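Local coordinates for putative Lipoprotein (PDB 3U24) that is of unknown function but binds zinc, and is probably a membrane-anchored member of a mainly helical family whose relatives include metallopeptidases, at residues I97-S102 and D253-M258; R141-L146 and S196-A201; E172-Q177 and S222-Q227; Y532-E537 and Y565-M570. All coordinates share one frame; numbering follows the deposited sequence.

Interaction 1 of 4, residues I97-S102 and D253-M258; sequences IDNLLS and DIQAGM
Asn-99 and Gln-255 meet through their side-chain amides, which approach from opposite directions and lie stacked with their planes only 14° apart. Asn-99 ND2 sits 3.3 Å from Gln-255 OE1, yet the angle is too poor for a hydrogen bond; this is packing of one flat group on another. On the other half of the stack, Gln-255 NE2 comes within 3.6 Å of Asn-99 CB. The polar end of Asn-99 is used differently: ND2 donates to the carbonyl oxygen of Phe-252, in the last turn of helix 243-254. Gln-255 follows that helix directly, with phi turned positive (57°), and its chain runs extended beyond CG toward helix 88-111. Pro-562 packs against the Gln-255 side chain, and His-95, a zinc-binding residue, lies about 6 Å from it, side chain to side chain. With an alanine here the Asn-99 amide could keep its bond to Phe-252 O, but losing the flat group stacked on it would probably open a gap beside helix 88-111. The arrangement is that of a helix C-terminus docked on the flank of another helix, with one amide binding a last-turn carbonyl and a second laid over it, in the all-helical part of the DUF885 fold.

Interaction 2 of 4, residues R141-L146 and S196-A201; sequences RLRSVL and SGLSDA
Arg-143 and Leu-198 bring the backbones to 8.1 Å, CA to CA, where helix 138-148 runs past the turn that leads into helix 200-234. Leu-198 is the central piece, and its two methyls have different partners. CD1 rests on Leu-142 CB at 3.9 Å, in the buried half of the contact, while CD2 lies over one face of the Arg-143 guanidinium, off toward its rim, 3.6 Å from NE. The Arg-143 and Leu-198 side chains lie alongside each other, pointing opposite ways; the arginine chain, extended from CG to NE, carries the flat group out over the methyl. Its charge is answered by Glu-202, which forms a salt bridge with NE. The same glutamate bonds the backbone N of Ser-199, the N-cap of helix 200-234, whose own side chain caps a backbone N just beyond Ala-201, in the manner of a capping box. Farther up the turn, Leu-142 CD1 touches Ser-196 CB at 3.7 Å. With chi1 at 74°, Ser-196 OG folds back to accept from Leu-198 N (3.2 Å, 162°), an ST turn, and it also bonds Val-193 O. An alanine here has no hydroxyl to share between Leu-198 N and Val-193 O, so the turn would probably be less firmly set, though CB would still meet Leu-142. No hydrogen bond joins the two segments themselves: dispersion holds the leucines, and the polar groups of the turn, together with Glu-202, fix the positions from which they pack.

Interaction 3 of 4, residues E172-Q177 and S222-Q227; sequences ELAVLQ and SWLNAQ
Val-175 and Leu-224 lie at the centre of an apolar helix-helix contact, where helix 168-179 packs against the later part of the long helix 200-234, away from the metal sites. The short segments run nearly antiparallel, with a crossing angle of -153° and axes 9.3 Å apart. At the nearest point the CA atoms of Val-175 and Leu-224 are 6.0 Å from each other. Their side chains lie side by side and point opposite ways, so that Val-175 CG2 ends against Leu-224 CB at 3.7 Å, near the base of the leucine rather than its tip. The tip goes farther: Leu-224 CD1 reaches Ala-174 CB at 3.8 Å and lies equally close to the carbonyl oxygen of Ala-174, which itself accepts a bond from Asn-178 ND2. Ala-174 gives its one methyl to the fork of Leu-224, CD2 lying slightly farther off than CD1. Toward the outer side, Val-175 places CG1 opposite its backbone N (chi1 170°), and that methyl meets Asn-225 OD1 at 3.3 Å. The asparagine comes in roughly perpendicular to the valine, and the touch is van der Waals contact, with no hydrogen bond between the segments. Val-228, one turn on from Leu-224, also packs on Val-175, while Pro-118 from a loop covers Ala-174. This is ordinary near-antiparallel helix packing in a helical domain, with buried alanine and leucine inside and a more exposed valine and asparagine at the margin.

Interaction 4 of 4, residues Y532-E537 and Y565-M570; sequences YDFREE and YIRQLM
The ring of Phe-534 has the aliphatic part of Arg-567 over one face and two groups at its edge, the selenium of Met-570 (modelled as selenomethionine) and Glu-537 OE1. Arg-567 CG stands 4.0 Å from the ring centroid, 28° off the normal, a CH-pi contact. Met-570 SE is 5.0 Å from the same centroid, a Met-aromatic contact made edge-on, with its nearest approach at CE2 (3.8 Å). A chi1 of 174° swings the Arg-567 chain away from its backbone N, and from CG to NE it runs extended over the ring, delivering its guanidinium to Glu-537. There the grip is side-on and two-pronged: NE bonds OE1 at 2.8 Å and NH2 bonds OE2 at 2.9 Å. Both bonds are nearly straight, and the carboxylate and guanidinium lie almost in one plane. This salt bridge fixes the rotation of the guanidinium at the more exposed margin of the contact, while the phenyl ring is buried. The segments of helices 523-542 and 563-571 run close to parallel, 14° apart and 11.1 Å between axes. Phe-551 of helix 548-555, which lies between them in sequence, meets the Phe-534 ring, and Leu-571 continues the packing toward the chain's C-terminus.

In the fold
Interactions 1 and 4 are neighbours, centres 17 Å apart, and touch where Gln-255 NE2 packs on Tyr-565 CE2 at 3.6 Å; the Tyr-565 ring also meets that of His-95, a zinc-binding residue. Bound zinc ions lie about 9 Å from the Gln-255 side chain and about 10 Å from that of Met-570. Interactions 2 and 3 lie in another region of the fold: both use helix 200-234, at points 31 Å apart between centres, and their segments alternate along the sequence. In interaction 2, Leu-142 is about 11 Å, side chain to side chain, from the zinc ligand Glu-133. Interactions 2 and 4 sit on opposite sides of the chain's centre, their centres 54 Å apart.

Interaction 1 of 4, residues I97-S102 and D253-M258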
loop_
_atom_site.group_PDB
_atom_site.type_symbol
_atom_site.label_atom_id
_atom_site.label_comp_id
_atom_site.label_asym_id
_atom_site.label_seq_id
_atom_site.Cartn_x
_atom_site.Cartn_y
_atom_site.Cartn_z
ATOM N N ILE A 97 14.962 -10.037 -5.736
ATOM C CA ILE A 97 15.668 -10.684 -4.663
ATOM C C ILE A 97 16.881 -9.867 -4.181
ATOM O O ILE A 97 17.059 -9.645 -2.967
ATOM C CB ILE A 97 16.083 -12.133 -5.042
ATOM C CG1 ILE A 97 14.836 -13.038 -5.119
ATOM C CG2 ILE A 97 17.068 -12.690 -4.046
ATOM C CD1 ILE A 97 15.092 -14.383 -5.806
ATOM N N ASP A 98 17.715 -9.404 -5.110
ATOM C CA ASP A 98 18.892 -8.625 -4.747
ATOM C C ASP A 98 18.526 -7.380 -3.901
ATOM O O ASP A 98 19.104 -7.130 -2.836
ATOM C CB ASP A 98 19.597 -8.185 -6.003
ATOM C CG ASP A 98 21.031 -7.789 -5.771
ATOM O OD1 ASP A 98 21.691 -8.306 -4.858
ATOM O OD2 ASP A 98 21.525 -6.973 -6.541
ATOM N N ASN A 99 17.565 -6.618 -4.396
ATOM C CA ASN A 99 17.067 -5.462 -3.717
ATOM C C ASN A 99 16.437 -5.782 -2.341
ATOM O O ASN A 99 16.673 -5.069 -1.382
ATOM C CB ASN A 99 16.013 -4.740 -4.584
ATOM C CG ASN A 99 15.601 -3.413 -3.976
ATOM O OD1 ASN A 99 16.412 -2.509 -3.883
ATOM N ND2 ASN A 99 14.370 -3.317 -3.515
ATOM N N LEU A 100 15.617 -6.826 -2.255
ATOM C CA LEU A 100 15.071 -7.227 -0.974
ATOM C C LEU A 100 16.211 -7.535 0.017
ATOM O O LEU A 100 16.196 -7.076 1.174
ATOM C CB LEU A 100 14.173 -8.453 -1.129
ATOM C CG LEU A 100 13.617 -9.066 0.156
ATOM C CD1 LEU A 100 12.562 -8.124 0.722
ATOM C CD2 LEU A 100 13.081 -10.456 -0.164
ATOM N N LEU A 101 17.203 -8.296 -0.437
ATOM C CA LEU A 101 18.340 -8.615 0.412
ATOM C C LEU A 101 19.082 -7.340 0.879
ATOM O O LEU A 101 19.364 -7.173 2.076
ATOM C CB LEU A 101 19.289 -9.650 -0.253
ATOM C CG LEU A 101 18.743 -11.091 -0.443
ATOM C CD1 LEU A 101 19.696 -11.981 -1.260
ATOM C CD2 LEU A 101 18.391 -11.752 0.888
ATOM N N SER A 102 19.399 -6.438 -0.031
ATOM C CA SER A 102 20.118 -5.237 0.357
ATOM C C SER A 102 19.298 -4.425 1.334
ATOM O O SER A 102 19.819 -3.848 2.265
ATOM C CB SER A 102 20.489 -4.373 -0.865
ATOM O OG SER A 102 21.445 -5.054 -1.647
ATOM N N ASP A 253 12.457 0.917 -1.547
ATOM C CA ASP A 253 11.019 0.672 -1.573
ATOM C C ASP A 253 10.426 0.905 -2.963
ATOM O O ASP A 253 9.609 0.109 -3.422
ATOM C CB ASP A 253 10.284 1.610 -0.590
ATOM C CG ASP A 253 10.547 1.286 0.879
ATOM O OD1 ASP A 253 11.225 0.269 1.164
ATOM O OD2 ASP A 253 10.034 2.043 1.763
ATOM N N ILE A 254 10.787 2.019 -3.618
ATOM C CA ILE A 254 10.132 2.432 -4.871
ATOM C C ILE A 254 10.891 1.916 -6.099
ATOM O O ILE A 254 10.306 1.504 -7.080
ATOM C CB ILE A 254 10.075 3.954 -4.915
ATOM C CG1 ILE A 254 9.327 4.503 -3.682
ATOM C CG2 ILE A 254 9.418 4.471 -6.185
ATOM C CD1 ILE A 254 7.871 4.073 -3.517
ATOM N N GLN A 255 12.210 1.906 -6.010
ATOM C CA GLN A 255 13.068 1.474 -7.083
ATOM C C GLN A 255 12.813 2.277 -8.331
ATOM O O GLN A 255 12.813 1.757 -9.436
ATOM C CB GLN A 255 12.948 -0.040 -7.336
ATOM C CG GLN A 255 13.379 -0.911 -6.182
ATOM C CD GLN A 255 13.399 -2.387 -6.537
ATOM O OE1 GLN A 255 12.469 -3.141 -6.172
ATOM N NE2 GLN A 255 14.437 -2.813 -7.209
ATOM N N ALA A 256 12.624 3.560 -8.139
ATOM C CA ALA A 256 12.444 4.510 -9.227
ATOM C C ALA A 256 13.769 4.712 -9.942
ATOM O O ALA A 256 14.876 4.460 -9.399
ATOM C CB ALA A 256 11.981 5.857 -8.682
ATOM N N GLY A 257 13.619 5.221 -11.150
ATOM C CA GLY A 257 14.707 5.627 -11.996
ATOM C C GLY A 257 15.085 7.074 -11.789
ATOM O O GLY A 257 15.621 7.687 -12.690
HETATM N N MSE A 258 14.797 7.621 -10.618
HETATM C CA MSE A 258 15.250 8.971 -10.245
HETATM C C MSE A 258 15.373 9.038 -8.712
HETATM O O MSE A 258 14.949 8.090 -8.008
HETATM C CB MSE A 258 14.265 10.006 -10.768
HETATM C CG MSE A 258 12.915 9.966 -10.082
HETATM SE SE MSE A 258 11.532 11.170 -10.856
HETATM C CE MSE A 258 10.504 9.966 -12.036
#

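Interaction 2 of 4, residues R141-L146 and S196-A201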
loop_
_atom_site.group_PDB
_atom_site.type_symbol
_atom_site.label_atom_id
_atom_site.label_comp_id
_atom_site.label_asym_id
_atom_site.label_seq_id
_atom_site.Cartn_x
_atom_site.Cartn_y
_atom_site.Cartn_z
ATOM N N ARG A 141 -5.137 -24.939 14.641
ATOM C CA ARG A 141 -4.949 -23.539 14.989
ATOM C C ARG A 141 -4.628 -23.335 16.479
ATOM O O ARG A 141 -3.702 -22.644 16.802
ATOM C CB ARG A 141 -6.200 -22.747 14.675
ATOM C CG ARG A 141 -6.367 -22.335 13.221
ATOM C CD ARG A 141 -7.648 -21.510 13.075
ATOM N NE ARG A 141 -8.818 -22.369 12.953
ATOM C CZ ARG A 141 -10.063 -22.036 13.286
ATOM N NH1 ARG A 141 -10.326 -20.877 13.831
ATOM N NH2 ARG A 141 -11.036 -22.890 13.103
ATOM N N LEU A 142 -5.407 -23.936 17.368
ATOM C CA LEU A 142 -5.214 -23.748 18.827
ATOM C C LEU A 142 -3.892 -24.333 19.324
ATOM O O LEU A 142 -3.286 -23.787 20.219
ATOM C CB LEU A 142 -6.385 -24.336 19.620
ATOM C CG LEU A 142 -7.683 -23.585 19.308
ATOM C CD1 LEU A 142 -8.866 -24.295 19.936
ATOM C CD2 LEU A 142 -7.622 -22.141 19.782
ATOM N N ARG A 143 -3.460 -25.442 18.743
ATOM C CA ARG A 143 -2.174 -26.014 19.105
ATOM C C ARG A 143 -1.046 -25.107 18.635
ATOM O O ARG A 143 -0.023 -25.004 19.318
ATOM C CB ARG A 143 -1.995 -27.410 18.541
ATOM C CG ARG A 143 -2.808 -28.438 19.314
ATOM C CD ARG A 143 -2.766 -29.860 18.736
ATOM N NE ARG A 143 -3.487 -30.755 19.640
ATOM C CZ ARG A 143 -4.498 -31.560 19.291
ATOM N NH1 ARG A 143 -4.908 -31.667 18.041
ATOM N NH2 ARG A 143 -5.090 -32.299 20.212
ATOM N N SER A 144 -1.226 -24.452 17.480
ATOM C CA SER A 144 -0.244 -23.466 17.027
ATOM C C SER A 144 -0.162 -22.289 18.004
ATOM O O SER A 144 0.937 -21.842 18.389
ATOM C CB SER A 144 -0.541 -22.975 15.595
ATOM O OG SER A 144 -0.238 -24.015 14.669
ATOM N N VAL A 145 -1.315 -21.798 18.410
ATOM C CA VAL A 145 -1.390 -20.709 19.372
ATOM C C VAL A 145 -0.810 -21.155 20.746
ATOM O O VAL A 145 -0.057 -20.412 21.399
ATOM C CB VAL A 145 -2.857 -20.276 19.555
ATOM C CG1 VAL A 145 -2.996 -19.330 20.741
ATOM C CG2 VAL A 145 -3.352 -19.641 18.268
ATOM N N LEU A 146 -1.168 -22.379 21.161
ATOM C CA LEU A 146 -0.630 -22.921 22.404
ATOM C C LEU A 146 0.915 -22.801 22.406
ATOM O O LEU A 146 1.463 -22.240 23.337
ATOM C CB LEU A 146 -1.108 -24.373 22.656
ATOM C CG LEU A 146 -0.660 -25.142 23.904
ATOM C CD1 LEU A 146 -1.068 -24.387 25.165
ATOM C CD2 LEU A 146 -1.278 -26.532 23.877
ATOM N N SER A 196 -13.200 -26.851 22.513
ATOM C CA SER A 196 -12.500 -27.539 21.432
ATOM C C SER A 196 -12.249 -29.020 21.777
ATOM O O SER A 196 -12.515 -29.488 22.891
ATOM C CB SER A 196 -11.128 -26.875 21.216
ATOM O OG SER A 196 -10.242 -27.234 22.265
ATOM N N GLY A 197 -11.635 -29.706 20.820
ATOM C CA GLY A 197 -11.284 -31.081 20.970
ATOM C C GLY A 197 -9.919 -31.289 21.585
ATOM O O GLY A 197 -9.492 -32.428 21.657
ATOM N N LEU A 198 -9.230 -30.233 22.029
ATOM C CA LEU A 198 -7.962 -30.431 22.723
ATOM C C LEU A 198 -8.162 -31.298 23.975
ATOM O O LEU A 198 -9.227 -31.295 24.590
ATOM C CB LEU A 198 -7.299 -29.107 23.135
ATOM C CG LEU A 198 -6.933 -28.138 22.008
ATOM C CD1 LEU A 198 -6.044 -26.998 22.485
ATOM C CD2 LEU A 198 -6.256 -28.865 20.881
ATOM N N SER A 199 -7.124 -32.035 24.359
ATOM C CA SER A 199 -7.164 -32.820 25.607
ATOM C C SER A 199 -7.297 -31.891 26.799
ATOM O O SER A 199 -6.945 -30.720 26.716
ATOM C CB SER A 199 -5.889 -33.598 25.764
ATOM O OG SER A 199 -4.844 -32.730 26.145
ATOM N N ASP A 200 -7.792 -32.419 27.902
ATOM C CA ASP A 200 -7.848 -31.671 29.150
ATOM C C ASP A 200 -6.488 -31.107 29.607
ATOM O O ASP A 200 -6.436 -30.012 30.171
ATOM C CB ASP A 200 -8.473 -32.521 30.263
ATOM C CG ASP A 200 -9.988 -32.664 30.113
ATOM O OD1 ASP A 200 -10.573 -31.997 29.218
ATOM O OD2 ASP A 200 -10.597 -33.428 30.904
ATOM N N ALA A 201 -5.417 -31.852 29.363
ATOM C CA ALA A 201 -4.081 -31.383 29.677
ATOM C C ALA A 201 -3.709 -30.178 28.786
ATOM O O ALA A 201 -3.164 -29.184 29.274
ATOM C CB ALA A 201 -3.051 -32.514 29.529
#

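Interaction 3 of 4, residues E172-Q177 and S222-Q227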
loop_
_atom_site.group_PDB
_atom_site.type_symbol
_atom_site.label_atom_id
_atom_site.label_comp_id
_atom_site.label_asym_id
_atom_site.label_seq_id
_atom_site.Cartn_x
_atom_site.Cartn_y
_atom_site.Cartn_z
ATOM N N GLU A 172 3.668 5.943 21.044
ATOM C CA GLU A 172 2.266 6.144 21.331
ATOM C C GLU A 172 1.500 5.125 20.529
ATOM O O GLU A 172 0.538 4.547 20.989
ATOM C CB GLU A 172 1.799 7.562 20.912
ATOM C CG GLU A 172 2.228 8.695 21.844
ATOM C CD GLU A 172 1.954 10.133 21.319
ATOM O OE1 GLU A 172 2.020 10.448 20.077
ATOM O OE2 GLU A 172 1.729 11.000 22.198
ATOM N N LEU A 173 1.924 4.931 19.308
ATOM C CA LEU A 173 1.279 3.923 18.479
ATOM C C LEU A 173 1.428 2.507 19.127
ATOM O O LEU A 173 0.463 1.748 19.216
ATOM C CB LEU A 173 1.802 3.980 17.060
ATOM C CG LEU A 173 1.136 3.032 16.057
ATOM C CD1 LEU A 173 -0.388 3.276 15.879
ATOM C CD2 LEU A 173 1.899 3.064 14.725
ATOM N N ALA A 174 2.620 2.210 19.613
ATOM C CA ALA A 174 2.876 0.941 20.306
ATOM C C ALA A 174 1.874 0.701 21.440
ATOM O O ALA A 174 1.380 -0.413 21.609
ATOM C CB ALA A 174 4.305 0.895 20.843
ATOM N N VAL A 175 1.592 1.745 22.213
ATOM C CA VAL A 175 0.691 1.604 23.375
ATOM C C VAL A 175 -0.717 1.176 22.890
ATOM O O VAL A 175 -1.297 0.186 23.348
ATOM C CB VAL A 175 0.548 2.902 24.175
ATOM C CG1 VAL A 175 -0.587 2.756 25.221
ATOM C CG2 VAL A 175 1.872 3.312 24.801
ATOM N N LEU A 176 -1.203 1.919 21.922
ATOM C CA LEU A 176 -2.485 1.711 21.328
ATOM C C LEU A 176 -2.612 0.353 20.620
ATOM O O LEU A 176 -3.576 -0.375 20.852
ATOM C CB LEU A 176 -2.671 2.859 20.373
ATOM C CG LEU A 176 -3.917 2.972 19.556
ATOM C CD1 LEU A 176 -3.860 4.383 18.907
ATOM C CD2 LEU A 176 -3.900 1.830 18.531
ATOM N N GLN A 177 -1.629 -0.020 19.805
ATOM C CA GLN A 177 -1.707 -1.303 19.137
ATOM C C GLN A 177 -1.568 -2.485 20.095
ATOM O O GLN A 177 -2.271 -3.470 19.940
ATOM C CB GLN A 177 -0.707 -1.370 18.006
ATOM C CG GLN A 177 -1.063 -0.414 16.858
ATOM C CD GLN A 177 -0.063 -0.447 15.738
ATOM O OE1 GLN A 177 1.105 -0.758 15.937
ATOM N NE2 GLN A 177 -0.512 -0.139 14.548
ATOM N N SER A 222 2.466 -1.161 30.472
ATOM C CA SER A 222 2.827 -0.246 31.568
ATOM C C SER A 222 4.191 0.362 31.304
ATOM O O SER A 222 4.421 1.543 31.546
ATOM C CB SER A 222 2.904 -0.931 32.937
ATOM O OG SER A 222 1.623 -1.448 33.269
ATOM N N TRP A 223 5.105 -0.463 30.841
ATOM C CA TRP A 223 6.400 0.063 30.509
ATOM C C TRP A 223 6.305 1.099 29.374
ATOM O O TRP A 223 6.890 2.179 29.458
ATOM C CB TRP A 223 7.328 -1.061 30.195
ATOM C CG TRP A 223 8.721 -0.638 29.827
ATOM C CD1 TRP A 223 9.795 -0.437 30.690
ATOM C CD2 TRP A 223 9.262 -0.433 28.471
ATOM N NE1 TRP A 223 10.918 -0.141 29.976
ATOM C CE2 TRP A 223 10.664 -0.113 28.642
ATOM C CE3 TRP A 223 8.728 -0.469 27.191
ATOM C CZ2 TRP A 223 11.487 0.198 27.563
ATOM C CZ3 TRP A 223 9.559 -0.206 26.103
ATOM C CH2 TRP A 223 10.920 0.117 26.276
ATOM N N LEU A 224 5.545 0.784 28.336
ATOM C CA LEU A 224 5.362 1.717 27.215
ATOM C C LEU A 224 4.763 3.031 27.712
ATOM O O LEU A 224 5.204 4.083 27.310
ATOM C CB LEU A 224 4.515 1.098 26.104
ATOM C CG LEU A 224 5.100 -0.040 25.220
ATOM C CD1 LEU A 224 4.046 -0.627 24.289
ATOM C CD2 LEU A 224 6.285 0.426 24.398
ATOM N N ASN A 225 3.798 2.958 28.626
ATOM C CA ASN A 225 3.200 4.168 29.196
ATOM C C ASN A 225 4.226 4.987 29.963
ATOM O O ASN A 225 4.239 6.236 29.862
ATOM C CB ASN A 225 1.995 3.870 30.107
ATOM C CG ASN A 225 0.710 3.531 29.334
ATOM O OD1 ASN A 225 0.496 3.906 28.168
ATOM N ND2 ASN A 225 -0.153 2.799 30.000
ATOM N N ALA A 226 5.082 4.314 30.736
ATOM C CA ALA A 226 6.146 5.031 31.423
ATOM C C ALA A 226 7.075 5.693 30.386
ATOM O O ALA A 226 7.515 6.841 30.581
ATOM C CB ALA A 226 6.924 4.129 32.410
ATOM N N GLN A 227 7.345 5.025 29.272
ATOM C CA GLN A 227 8.200 5.647 28.245
ATOM C C GLN A 227 7.563 6.912 27.618
ATOM O O GLN A 227 8.216 7.925 27.483
ATOM C CB GLN A 227 8.615 4.660 27.156
ATOM C CG GLN A 227 9.449 3.500 27.685
ATOM C CD GLN A 227 10.872 3.928 27.998
ATOM O OE1 GLN A 227 11.590 4.474 27.131
ATOM N NE2 GLN A 227 11.289 3.693 29.199
#

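Interaction 4 of 4, residues Y532-E537 and Y565-M570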
loop_
_atom_site.group_PDB
_atom_site.type_symbol
_atom_site.label_atom_id
_atom_site.label_comp_id
_atom_site.label_asym_id
_atom_site.label_seq_id
_atom_site.Cartn_x
_atom_site.Cartn_y
_atom_site.Cartn_z
ATOM N N TYR A 532 4.069 7.430 -17.477
ATOM C CA TYR A 532 3.724 8.465 -18.459
ATOM C C TYR A 532 4.963 8.954 -19.202
ATOM O O TYR A 532 4.945 9.028 -20.425
ATOM C CB TYR A 532 3.007 9.668 -17.804
ATOM C CG TYR A 532 2.264 10.524 -18.792
ATOM C CD1 TYR A 532 2.908 11.551 -19.490
ATOM C CD2 TYR A 532 0.903 10.311 -19.049
ATOM C CE1 TYR A 532 2.212 12.352 -20.407
ATOM C CE2 TYR A 532 0.192 11.082 -19.994
ATOM C CZ TYR A 532 0.857 12.094 -20.685
ATOM O OH TYR A 532 0.157 12.872 -21.608
ATOM N N ASP A 533 6.028 9.294 -18.488
ATOM C CA ASP A 533 7.276 9.722 -19.164
ATOM C C ASP A 533 7.857 8.591 -20.036
ATOM O O ASP A 533 8.266 8.836 -21.137
ATOM C CB ASP A 533 8.341 10.191 -18.178
ATOM C CG ASP A 533 7.923 11.450 -17.397
ATOM O OD1 ASP A 533 6.986 12.184 -17.859
ATOM O OD2 ASP A 533 8.553 11.687 -16.309
ATOM N N PHE A 534 7.872 7.356 -19.553
ATOM C CA PHE A 534 8.290 6.262 -20.425
ATOM C C PHE A 534 7.407 6.155 -21.664
ATOM O O PHE A 534 7.908 5.952 -22.742
ATOM C CB PHE A 534 8.321 4.916 -19.695
ATOM C CG PHE A 534 8.625 3.737 -20.593
ATOM C CD1 PHE A 534 9.672 3.795 -21.517
ATOM C CD2 PHE A 534 7.891 2.582 -20.495
ATOM C CE1 PHE A 534 9.950 2.723 -22.336
ATOM C CE2 PHE A 534 8.174 1.497 -21.291
ATOM C CZ PHE A 534 9.179 1.566 -22.239
ATOM N N ARG A 535 6.099 6.316 -21.514
ATOM C CA ARG A 535 5.240 6.263 -22.672
ATOM C C ARG A 535 5.628 7.330 -23.684
ATOM O O ARG A 535 5.769 7.031 -24.879
ATOM C CB ARG A 535 3.783 6.395 -22.339
ATOM C CG ARG A 535 2.957 6.292 -23.596
ATOM C CD ARG A 535 1.508 6.524 -23.314
ATOM N NE ARG A 535 1.190 7.934 -23.244
ATOM C CZ ARG A 535 -0.021 8.410 -23.036
ATOM N NH1 ARG A 535 -1.053 7.591 -22.811
ATOM N NH2 ARG A 535 -0.201 9.714 -23.051
ATOM N N GLU A 536 5.805 8.560 -23.223
ATOM C CA GLU A 536 6.108 9.634 -24.165
ATOM C C GLU A 536 7.450 9.398 -24.828
ATOM O O GLU A 536 7.616 9.714 -25.977
ATOM C CB GLU A 536 6.042 10.999 -23.504
ATOM C CG GLU A 536 4.644 11.403 -22.999
ATOM C CD GLU A 536 3.538 11.349 -24.073
ATOM O OE1 GLU A 536 3.576 12.152 -25.031
ATOM O OE2 GLU A 536 2.615 10.500 -23.944
ATOM N N GLU A 537 8.402 8.832 -24.096
ATOM C CA GLU A 537 9.710 8.441 -24.641
ATOM C C GLU A 537 9.593 7.355 -25.718
ATOM O O GLU A 537 10.295 7.366 -26.717
ATOM C CB GLU A 537 10.603 7.945 -23.497
ATOM C CG GLU A 537 11.911 7.326 -23.953
ATOM C CD GLU A 537 12.772 6.837 -22.806
ATOM O OE1 GLU A 537 12.252 6.503 -21.729
ATOM O OE2 GLU A 537 14.000 6.767 -22.989
ATOM N N TYR A 565 12.631 -1.312 -14.634
ATOM C CA TYR A 565 13.065 -2.574 -15.196
ATOM C C TYR A 565 12.226 -2.921 -16.432
ATOM O O TYR A 565 12.756 -3.415 -17.431
ATOM C CB TYR A 565 13.081 -3.671 -14.100
ATOM C CG TYR A 565 14.227 -3.458 -13.081
ATOM C CD1 TYR A 565 15.592 -3.258 -13.533
ATOM C CD2 TYR A 565 13.980 -3.444 -11.699
ATOM C CE1 TYR A 565 16.648 -3.044 -12.629
ATOM C CE2 TYR A 565 15.027 -3.244 -10.783
ATOM C CZ TYR A 565 16.368 -3.043 -11.243
ATOM O OH TYR A 565 17.433 -2.850 -10.334
ATOM N N ILE A 566 10.934 -2.637 -16.372
ATOM C CA ILE A 566 10.082 -2.815 -17.529
ATOM C C ILE A 566 10.555 -1.945 -18.697
ATOM O O ILE A 566 10.675 -2.437 -19.825
ATOM C CB ILE A 566 8.611 -2.527 -17.251
ATOM C CG1 ILE A 566 8.053 -3.536 -16.233
ATOM C CG2 ILE A 566 7.810 -2.574 -18.552
ATOM C CD1 ILE A 566 6.713 -3.099 -15.647
ATOM N N ARG A 567 10.888 -0.697 -18.406
ATOM C CA ARG A 567 11.451 0.199 -19.403
ATOM C C ARG A 567 12.718 -0.385 -20.006
ATOM O O ARG A 567 12.881 -0.409 -21.218
ATOM C CB ARG A 567 11.793 1.535 -18.778
ATOM C CG ARG A 567 12.521 2.493 -19.703
ATOM C CD ARG A 567 12.675 3.904 -19.082
ATOM N NE ARG A 567 13.514 4.700 -19.990
ATOM C CZ ARG A 567 14.847 4.645 -20.036
ATOM N NH1 ARG A 567 15.539 3.878 -19.202
ATOM N NH2 ARG A 567 15.493 5.379 -20.901
ATOM N N GLN A 568 13.636 -0.816 -19.149
ATOM C CA GLN A 568 14.935 -1.340 -19.614
ATOM C C GLN A 568 14.703 -2.572 -20.520
ATOM O O GLN A 568 15.324 -2.684 -21.572
ATOM C CB GLN A 568 15.838 -1.675 -18.406
ATOM C CG GLN A 568 17.334 -1.812 -18.681
ATOM C CD GLN A 568 18.236 -1.693 -17.409
ATOM O OE1 GLN A 568 17.877 -1.055 -16.382
ATOM N NE2 GLN A 568 19.437 -2.298 -17.492
ATOM N N LEU A 569 13.790 -3.469 -20.145
ATOM C CA LEU A 569 13.560 -4.679 -20.953
ATOM C C LEU A 569 12.899 -4.305 -22.267
ATOM O O LEU A 569 13.247 -4.879 -23.275
ATOM C CB LEU A 569 12.734 -5.745 -20.217
ATOM C CG LEU A 569 13.452 -6.294 -18.979
ATOM C CD1 LEU A 569 12.457 -6.915 -17.990
ATOM C CD2 LEU A 569 14.562 -7.259 -19.357
HETATM N N MSE A 570 11.980 -3.336 -22.252
HETATM C CA MSE A 570 11.279 -2.919 -23.464
HETATM C C MSE A 570 12.190 -2.170 -24.403
HETATM O O MSE A 570 11.979 -2.249 -25.610
HETATM C CB MSE A 570 10.006 -2.093 -23.165
HETATM C CG MSE A 570 8.858 -2.948 -22.710
HETATM SE SE MSE A 570 7.263 -2.019 -22.258
HETATM C CE MSE A 570 6.773 -1.588 -24.095
#